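NAD(FAD)-dependent dehydrogenase, NirB-family (N-terminal domain) (Clostridium acetobutylicum, PDB 3KLJ) catalyses the NADH-dependent reduction of rubredoxin through one bound FAD, as an intermediate in electron-transfer chains of the oxygen-detoxifying system of an obligate anaerobe. Local coordinates at residues A25-G30 / Q283-G288; L29-D34 / N290-D295; A164-D167 / P171-I174. All coordinates share one frame; numbering follows the deposited sequence. Where two conformers were deposited one is given.

In the fold
Contacts 1 and 2 are neighbours, their centres 7 Å apart. Both join the region of helix 19-28 and the loop after it to helix 277-291, sharing L29 and G30 in sequence. Contact 1 packs the two helices, and contact 2 ties their C-terminal ends at the surface. The FAD-binding domain is built from two separate parts of the chain, and these two contacts join one to the other. Contact 3, between helix 156-168 and strand 172-175, falls within the intervening sequence and belongs to the NADH-binding domain. Its centre is 38 Å from that of contact 1 and 45 Å from that of contact 2, on the opposite side of the chain's centre.

Contact 1. Residues A25-G30 / Q283-G288; sequences AKAALG and QGEVAG
E285 OE1 forms a salt bridge with K282 NZ, three residues back on helix 277-291, while CG of the same side chain passes A27 CB at 4.2 Å. The contact is helix-to-helix packing in the FAD-binding domain, a Rossmann-type fold: helix 19-28, which follows a glycine-rich turn of the kind that meets FAD, lies beside helix 277-291. The methyl group of A27 carries most of it. A27 CB points at the neighbouring helix and comes to 3.4 Å from E285 O, a van der Waals approach of a methyl to a backbone carbonyl oxygen. The E285 side chain sets out with CG anti to its own nitrogen (chi1 176°) and then runs extended, so its aliphatic part skirts the A27 methyl and its carboxylate lies beyond, near K282. G288, nearly one turn further on, presents bare backbone to helix 19-28. With no side chain in between, A28 and G288 have their CA atoms 4.9 Å apart, and A27 CB is 4.2 Å from G288 CA. Small residues on both helices thus permit a close approach, made of apolar and backbone atoms alone. The CB atoms of A25 and A28 meet the parallel sheet instead, A25 on I14 and M37, A28 on I12 and I35, which seats helix 19-28 against its strands. The contact ends near the helix terminus, where A28 CA lies 4.3 Å from G288 O.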
loop_
_atom_site.group_PDB
_atom_site.type_symbol
_atom_site.label_atom_id
_atom_site.label_comp_id
_atom_site.label_asym_id
_atom_site.label_seq_id
_atom_site.Cartn_x
_atom_site.Cartn_y
_atom_site.Cartn_z
ATOM N N ALA A 25 -12.601 13.184 -7.145
ATOM C CA ALA A 25 -13.509 13.524 -8.252
ATOM C C ALA A 25 -14.955 13.258 -7.852
ATOM O O ALA A 25 -15.799 14.162 -7.926
ATOM C CB ALA A 25 -13.143 12.764 -9.525
ATOM N N LYS A 26 -15.216 12.032 -7.395
ATOM C CA LYS A 26 -16.537 11.631 -6.912
ATOM C C LYS A 26 -17.081 12.574 -5.830
ATOM O O LYS A 26 -18.252 12.941 -5.856
ATOM C CB LYS A 26 -16.503 10.190 -6.398
ATOM C CG LYS A 26 -17.838 9.679 -5.847
ATOM C CD LYS A 26 -17.708 8.238 -5.326
ATOM C CE LYS A 26 -18.967 7.803 -4.589
ATOM N NZ LYS A 26 -18.966 6.329 -4.306
ATOM N N ALA A 27 -16.225 12.959 -4.887
ATOM C CA ALA A 27 -16.601 13.890 -3.823
ATOM C C ALA A 27 -16.916 15.294 -4.357
ATOM O O ALA A 27 -17.848 15.939 -3.892
ATOM C CB ALA A 27 -15.516 13.949 -2.757
ATOM N N ALA A 28 -16.138 15.747 -5.339
ATOM C CA ALA A 28 -16.327 17.061 -5.968
ATOM C C ALA A 28 -17.607 17.160 -6.810
ATOM O O ALA A 28 -18.088 18.265 -7.083
ATOM C CB ALA A 28 -15.110 17.410 -6.822
ATOM N N LEU A 29 -18.141 16.007 -7.224
ATOM C CA LEU A 29 -19.349 15.934 -8.069
ATOM C C LEU A 29 -20.570 16.623 -7.476
ATOM O O LEU A 29 -20.833 16.526 -6.274
ATOM C CB LEU A 29 -19.713 14.478 -8.375
ATOM C CG LEU A 29 -19.332 13.923 -9.742
ATOM C CD1 LEU A 29 -19.562 12.417 -9.773
ATOM C CD2 LEU A 29 -20.138 14.623 -10.841
ATOM N N GLY A 30 -21.313 17.314 -8.333
ATOM C CA GLY A 30 -22.497 18.064 -7.918
ATOM C C GLY A 30 -22.144 19.377 -7.246
ATOM O O GLY A 30 -22.821 20.386 -7.455
ATOM N N GLN A 283 -9.192 9.839 2.366
ATOM C CA GLN A 283 -8.461 11.099 2.173
ATOM C C GLN A 283 -8.823 11.767 0.845
ATOM O O GLN A 283 -8.970 12.982 0.789
ATOM C CB GLN A 283 -6.949 10.932 2.312
ATOM C CG GLN A 283 -6.492 10.637 3.751
ATOM C CD GLN A 283 -4.989 10.462 3.861
ATOM O OE1 GLN A 283 -4.299 10.260 2.856
ATOM N NE2 GLN A 283 -4.473 10.504 5.097
ATOM N N GLY A 284 -8.957 10.979 -0.219
ATOM C CA GLY A 284 -9.410 11.518 -1.509
ATOM C C GLY A 284 -10.745 12.239 -1.387
ATOM O O GLY A 284 -10.908 13.358 -1.879
ATOM N N GLU A 285 -11.698 11.595 -0.716
ATOM C CA GLU A 285 -12.993 12.196 -0.419
ATOM C C GLU A 285 -12.882 13.550 0.327
ATOM O O GLU A 285 -13.479 14.544 -0.091
ATOM C CB GLU A 285 -13.853 11.211 0.371
ATOM C CG GLU A 285 -15.192 11.792 0.805
ATOM C CD GLU A 285 -16.004 10.862 1.684
ATOM O OE1 GLU A 285 -15.461 9.882 2.247
ATOM O OE2 GLU A 285 -17.211 11.127 1.816
ATOM N N VAL A 286 -12.124 13.588 1.420
ATOM C CA VAL A 286 -11.965 14.832 2.205
ATOM C C VAL A 286 -11.352 15.967 1.356
ATOM O O VAL A 286 -11.814 17.110 1.414
ATOM C CB VAL A 286 -11.196 14.583 3.534
ATOM C CG1 VAL A 286 -10.734 15.906 4.192
ATOM C CG2 VAL A 286 -12.063 13.796 4.511
ATOM N N ALA A 287 -10.343 15.628 0.554
ATOM C CA ALA A 287 -9.705 16.583 -0.346
ATOM C C ALA A 287 -10.672 17.181 -1.375
ATOM O O ALA A 287 -10.664 18.391 -1.594
ATOM C CB ALA A 287 -8.492 15.938 -1.047
ATOM N N GLY A 288 -11.474 16.326 -2.026
ATOM C CA GLY A 288 -12.452 16.785 -3.011
ATOM C C GLY A 288 -13.483 17.724 -2.401
ATOM O O GLY A 288 -13.806 18.774 -2.975
#

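Contact 2. Residues L29-D34 / N290-D295; sequences LGKCDD and NACGED
K31 and E294 make the ionic part of this surface contact between loop 29-34 and the end of helix 277-291. K31 NZ and E294 OE1 lie 2.5 Å apart, a salt bridge with a donated hydrogen bond whose modelled length is suspiciously short. The charge pairing is one-sided, since E294 OE2 stays 4.0 Å from K31 NZ. The lysine chain runs extended beyond CG and meets the glutamate at a slant; both side chains also touch L289 of helix 277-291. The sulfur part is formed by C32 and C292, which are disulfide partners. Their CA atoms stand 5.9 Å apart, a separation suited to a disulfide. Both cysteines were modelled in two conformers, so an SG-SG separation of 3.6 Å between C32 and C292 is a doubtful guide to the bond. The same caution covers the close approaches of C292 SG to K31 and to C32 CB, since they rest on one of two copies. Backbone bonding shapes the second segment: G293, with positive phi, is the C' residue of a Schellman motif in which G293 N bonds N290 O at 2.8 Å and E294 N bonds L289 O. This turn closes the C-terminal end of helix 277-291 and brings E294 round to the lysine. The chemistry implies a covalent cross-link, the C32-C292 disulfide, between parts of the chain far apart in sequence, with the K31-E294 ion pair beside it.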
loop_
_atom_site.group_PDB
_atom_site.type_symbol
_atom_site.label_atom_id
_atom_site.label_comp_id
_atom_site.label_asym_id
_atom_site.label_seq_id
_atom_site.Cartn_x
_atom_site.Cartn_y
_atom_site.Cartn_z
ATOM N N LEU A 29 -18.141 16.007 -7.224
ATOM C CA LEU A 29 -19.349 15.934 -8.069
ATOM C C LEU A 29 -20.570 16.623 -7.476
ATOM O O LEU A 29 -20.833 16.526 -6.274
ATOM C CB LEU A 29 -19.713 14.478 -8.375
ATOM C CG LEU A 29 -19.332 13.923 -9.742
ATOM C CD1 LEU A 29 -19.562 12.417 -9.773
ATOM C CD2 LEU A 29 -20.138 14.623 -10.841
ATOM N N GLY A 30 -21.313 17.314 -8.333
ATOM C CA GLY A 30 -22.497 18.064 -7.918
ATOM C C GLY A 30 -22.144 19.377 -7.246
ATOM O O GLY A 30 -22.821 20.386 -7.455
ATOM N N LYS A 31 -21.080 19.364 -6.446
ATOM C CA LYS A 31 -20.651 20.546 -5.712
ATOM C C LYS A 31 -19.840 21.493 -6.611
ATOM O O LYS A 31 -20.093 22.700 -6.628
ATOM C CB LYS A 31 -19.867 20.148 -4.457
ATOM C CG LYS A 31 -20.327 18.844 -3.830
ATOM C CD LYS A 31 -19.892 18.699 -2.384
ATOM C CE LYS A 31 -20.721 17.604 -1.718
ATOM N NZ LYS A 31 -20.696 17.678 -0.234
ATOM N N CYS A 32 -18.858 20.942 -7.327
ATOM C CA CYS A 32 -18.132 21.703 -8.347
ATOM C C CYS A 32 -18.454 21.162 -9.726
ATOM O O CYS A 32 -18.776 19.982 -9.889
ATOM C CB CYS A 32 -16.623 21.714 -8.101
ATOM S SG CYS A 32 -15.958 23.367 -7.764
ATOM N N ASP A 33 -18.402 22.034 -10.727
ATOM C CA ASP A 33 -18.894 21.666 -12.067
ATOM C C ASP A 33 -17.832 21.595 -13.177
ATOM O O ASP A 33 -18.177 21.505 -14.362
ATOM C CB ASP A 33 -20.064 22.582 -12.482
ATOM C CG ASP A 33 -19.632 24.025 -12.737
ATOM O OD1 ASP A 33 -18.550 24.434 -12.257
ATOM O OD2 ASP A 33 -20.384 24.754 -13.424
ATOM N N ASP A 34 -16.558 21.637 -12.796
ATOM C CA ASP A 34 -15.463 21.638 -13.758
ATOM C C ASP A 34 -14.255 20.890 -13.181
ATOM O O ASP A 34 -13.358 21.493 -12.577
ATOM C CB ASP A 34 -15.101 23.081 -14.130
ATOM C CG ASP A 34 -14.075 23.173 -15.248
ATOM O OD1 ASP A 34 -13.729 22.141 -15.861
ATOM O OD2 ASP A 34 -13.612 24.299 -15.518
ATOM N N ASN A 290 -13.196 19.528 0.432
ATOM C CA ASN A 290 -12.565 20.786 0.844
ATOM C C ASN A 290 -12.263 21.692 -0.352
ATOM O O ASN A 290 -12.487 22.905 -0.293
ATOM C CB ASN A 290 -11.287 20.513 1.643
ATOM C CG ASN A 290 -11.550 20.293 3.123
ATOM O OD1 ASN A 290 -11.643 21.248 3.903
ATOM N ND2 ASN A 290 -11.638 19.043 3.522
ATOM N N ALA A 291 -11.770 21.088 -1.437
ATOM C CA ALA A 291 -11.502 21.800 -2.691
ATOM C C ALA A 291 -12.767 22.471 -3.240
ATOM O O ALA A 291 -12.684 23.472 -3.961
ATOM C CB ALA A 291 -10.919 20.864 -3.715
ATOM N N CYS A 292 -13.923 21.924 -2.875
ATOM C CA CYS A 292 -15.203 22.514 -3.252
ATOM C C CYS A 292 -15.808 23.361 -2.124
ATOM O O CYS A 292 -16.985 23.716 -2.159
ATOM C CB CYS A 292 -16.179 21.436 -3.715
ATOM S SG CYS A 292 -17.468 22.099 -4.774
ATOM N N GLY A 293 -14.989 23.698 -1.132
ATOM C CA GLY A 293 -15.395 24.628 -0.073
ATOM C C GLY A 293 -16.200 24.056 1.080
ATOM O O GLY A 293 -16.928 24.788 1.751
ATOM N N GLU A 294 -16.071 22.755 1.317
ATOM C CA GLU A 294 -16.699 22.105 2.463
ATOM C C GLU A 294 -15.608 21.608 3.418
ATOM O O GLU A 294 -14.859 20.672 3.086
ATOM C CB GLU A 294 -17.569 20.947 1.979
ATOM C CG GLU A 294 -18.541 20.431 3.009
ATOM C CD GLU A 294 -19.125 19.098 2.617
ATOM O OE1 GLU A 294 -19.922 19.054 1.652
ATOM O OE2 GLU A 294 -18.791 18.094 3.282
ATOM N N ASP A 295 -15.518 22.225 4.599
ATOM C CA ASP A 295 -14.364 22.013 5.498
ATOM C C ASP A 295 -14.367 20.711 6.330
ATOM O O ASP A 295 -14.149 20.732 7.555
ATOM C CB ASP A 295 -14.096 23.257 6.370
ATOM C CG ASP A 295 -15.138 23.463 7.461
ATOM O OD1 ASP A 295 -14.805 24.126 8.468
ATOM O OD2 ASP A 295 -16.280 22.971 7.326
#

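Contact 3. Residues A164-D167 / P171-I174; sequences AIID and PASI
I165 and I166, adjacent on helix 156-168, reach A172 from two directions at about a right angle: seen from A172 CB, the lines to I165 CG2 and I166 CD1 diverge by roughly 90°. The alanine methyl points at the helix and receives both: A172 CB lies 3.7 Å from I166 CD1 and 4.1 Å from I165 CG2. The two isoleucines use different parts. In I165 the branch methyl CG2 does the touching; it stands anti to the backbone nitrogen, and the side chain as a whole packs on A149 and I151 of the adjoining strand and on I55 of helix 51-56. In I166 the terminal CD1 makes the contact. Its second torsion is bent (chi2 -52°), which swings CD1 toward the strand although the side chain starts out alongside it. I166 CD1 then lies obliquely over a face of the P171-A172 peptide, nearer its nitrogen end: 3.2 Å from A172 N, a tight approach, and 3.8 Å from P171 C. P171 CB is directed away from the helix, and the proline takes part mainly through its backbone, with I165 CG2 at 4.3 Å from P171 O. A172 also touches A149, so its methyl is shared between the helix and the neighbouring strand 149-152. The packing sets methyl groups against a methyl and a backbone peptide, by van der Waals contact, and closes the short turn between helix and strand, within the beta-alpha-beta crossover of strand 149-152, helix 156-168 and strand 172-175 that characterises the Rossmann-type NADH-binding domain.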
loop_
_atom_site.group_PDB
_atom_site.type_symbol
_atom_site.label_atom_id
_atom_site.label_comp_id
_atom_site.label_asym_id
_atom_site.label_seq_id
_atom_site.Cartn_x
_atom_site.Cartn_y
_atom_site.Cartn_z
ATOM N N ALA A 164 -0.373 -15.972 -5.979
ATOM C CA ALA A 164 -1.024 -15.626 -7.249
ATOM C C ALA A 164 -0.345 -16.305 -8.439
ATOM O O ALA A 164 -1.018 -16.795 -9.345
ATOM C CB ALA A 164 -1.066 -14.124 -7.444
ATOM N N ILE A 165 0.984 -16.333 -8.425
ATOM C CA ILE A 165 1.753 -16.964 -9.490
ATOM C C ILE A 165 1.615 -18.492 -9.448
ATOM O O ILE A 165 1.536 -19.124 -10.509
ATOM C CB ILE A 165 3.235 -16.519 -9.490
ATOM C CG1 ILE A 165 3.331 -15.010 -9.735
ATOM C CG2 ILE A 165 4.029 -17.271 -10.572
ATOM C CD1 ILE A 165 4.710 -14.441 -9.531
ATOM N N ILE A 166 1.590 -19.068 -8.240
ATOM C CA ILE A 166 1.279 -20.495 -8.058
ATOM C C ILE A 166 -0.105 -20.779 -8.636
ATOM O O ILE A 166 -0.258 -21.666 -9.469
ATOM C CB ILE A 166 1.302 -20.968 -6.564
ATOM C CG1 ILE A 166 2.619 -20.633 -5.845
ATOM C CG2 ILE A 166 0.966 -22.466 -6.455
ATOM C CD1 ILE A 166 3.877 -21.073 -6.550
ATOM N N ASP A 167 -1.097 -19.995 -8.211
ATOM C CA ASP A 167 -2.475 -20.155 -8.683
ATOM C C ASP A 167 -2.627 -20.095 -10.207
ATOM O O ASP A 167 -3.471 -20.790 -10.769
ATOM C CB ASP A 167 -3.390 -19.112 -8.044
ATOM C CG ASP A 167 -3.616 -19.350 -6.556
ATOM O OD1 ASP A 167 -4.244 -18.477 -5.925
ATOM O OD2 ASP A 167 -3.171 -20.382 -6.015
ATOM N N PRO A 171 5.262 -22.319 -10.845
ATOM C CA PRO A 171 5.990 -22.413 -9.571
ATOM C C PRO A 171 6.671 -21.092 -9.198
ATOM O O PRO A 171 7.049 -20.319 -10.078
ATOM C CB PRO A 171 7.048 -23.486 -9.842
ATOM C CG PRO A 171 6.518 -24.273 -11.002
ATOM C CD PRO A 171 5.750 -23.299 -11.834
ATOM N N ALA A 172 6.816 -20.844 -7.902
ATOM C CA ALA A 172 7.414 -19.611 -7.406
ATOM C C ALA A 172 7.956 -19.812 -5.994
ATOM O O ALA A 172 7.381 -20.560 -5.199
ATOM C CB ALA A 172 6.390 -18.482 -7.419
ATOM N N SER A 173 9.075 -19.157 -5.700
ATOM C CA SER A 173 9.630 -19.142 -4.354
ATOM C C SER A 173 10.112 -17.733 -4.008
ATOM O O SER A 173 10.221 -16.861 -4.888
ATOM C CB SER A 173 10.739 -20.200 -4.191
ATOM O OG SER A 173 11.883 -19.902 -4.975
ATOM N N ILE A 174 10.370 -17.501 -2.725
ATOM C CA ILE A 174 10.744 -16.176 -2.248
ATOM C C ILE A 174 12.162 -16.200 -1.690
ATOM O O ILE A 174 12.577 -17.188 -1.083
ATOM C CB ILE A 174 9.752 -15.680 -1.169
ATOM C CG1 ILE A 174 8.338 -15.598 -1.749
ATOM C CG2 ILE A 174 10.179 -14.325 -0.579
ATOM C CD1 ILE A 174 7.220 -15.565 -0.679
#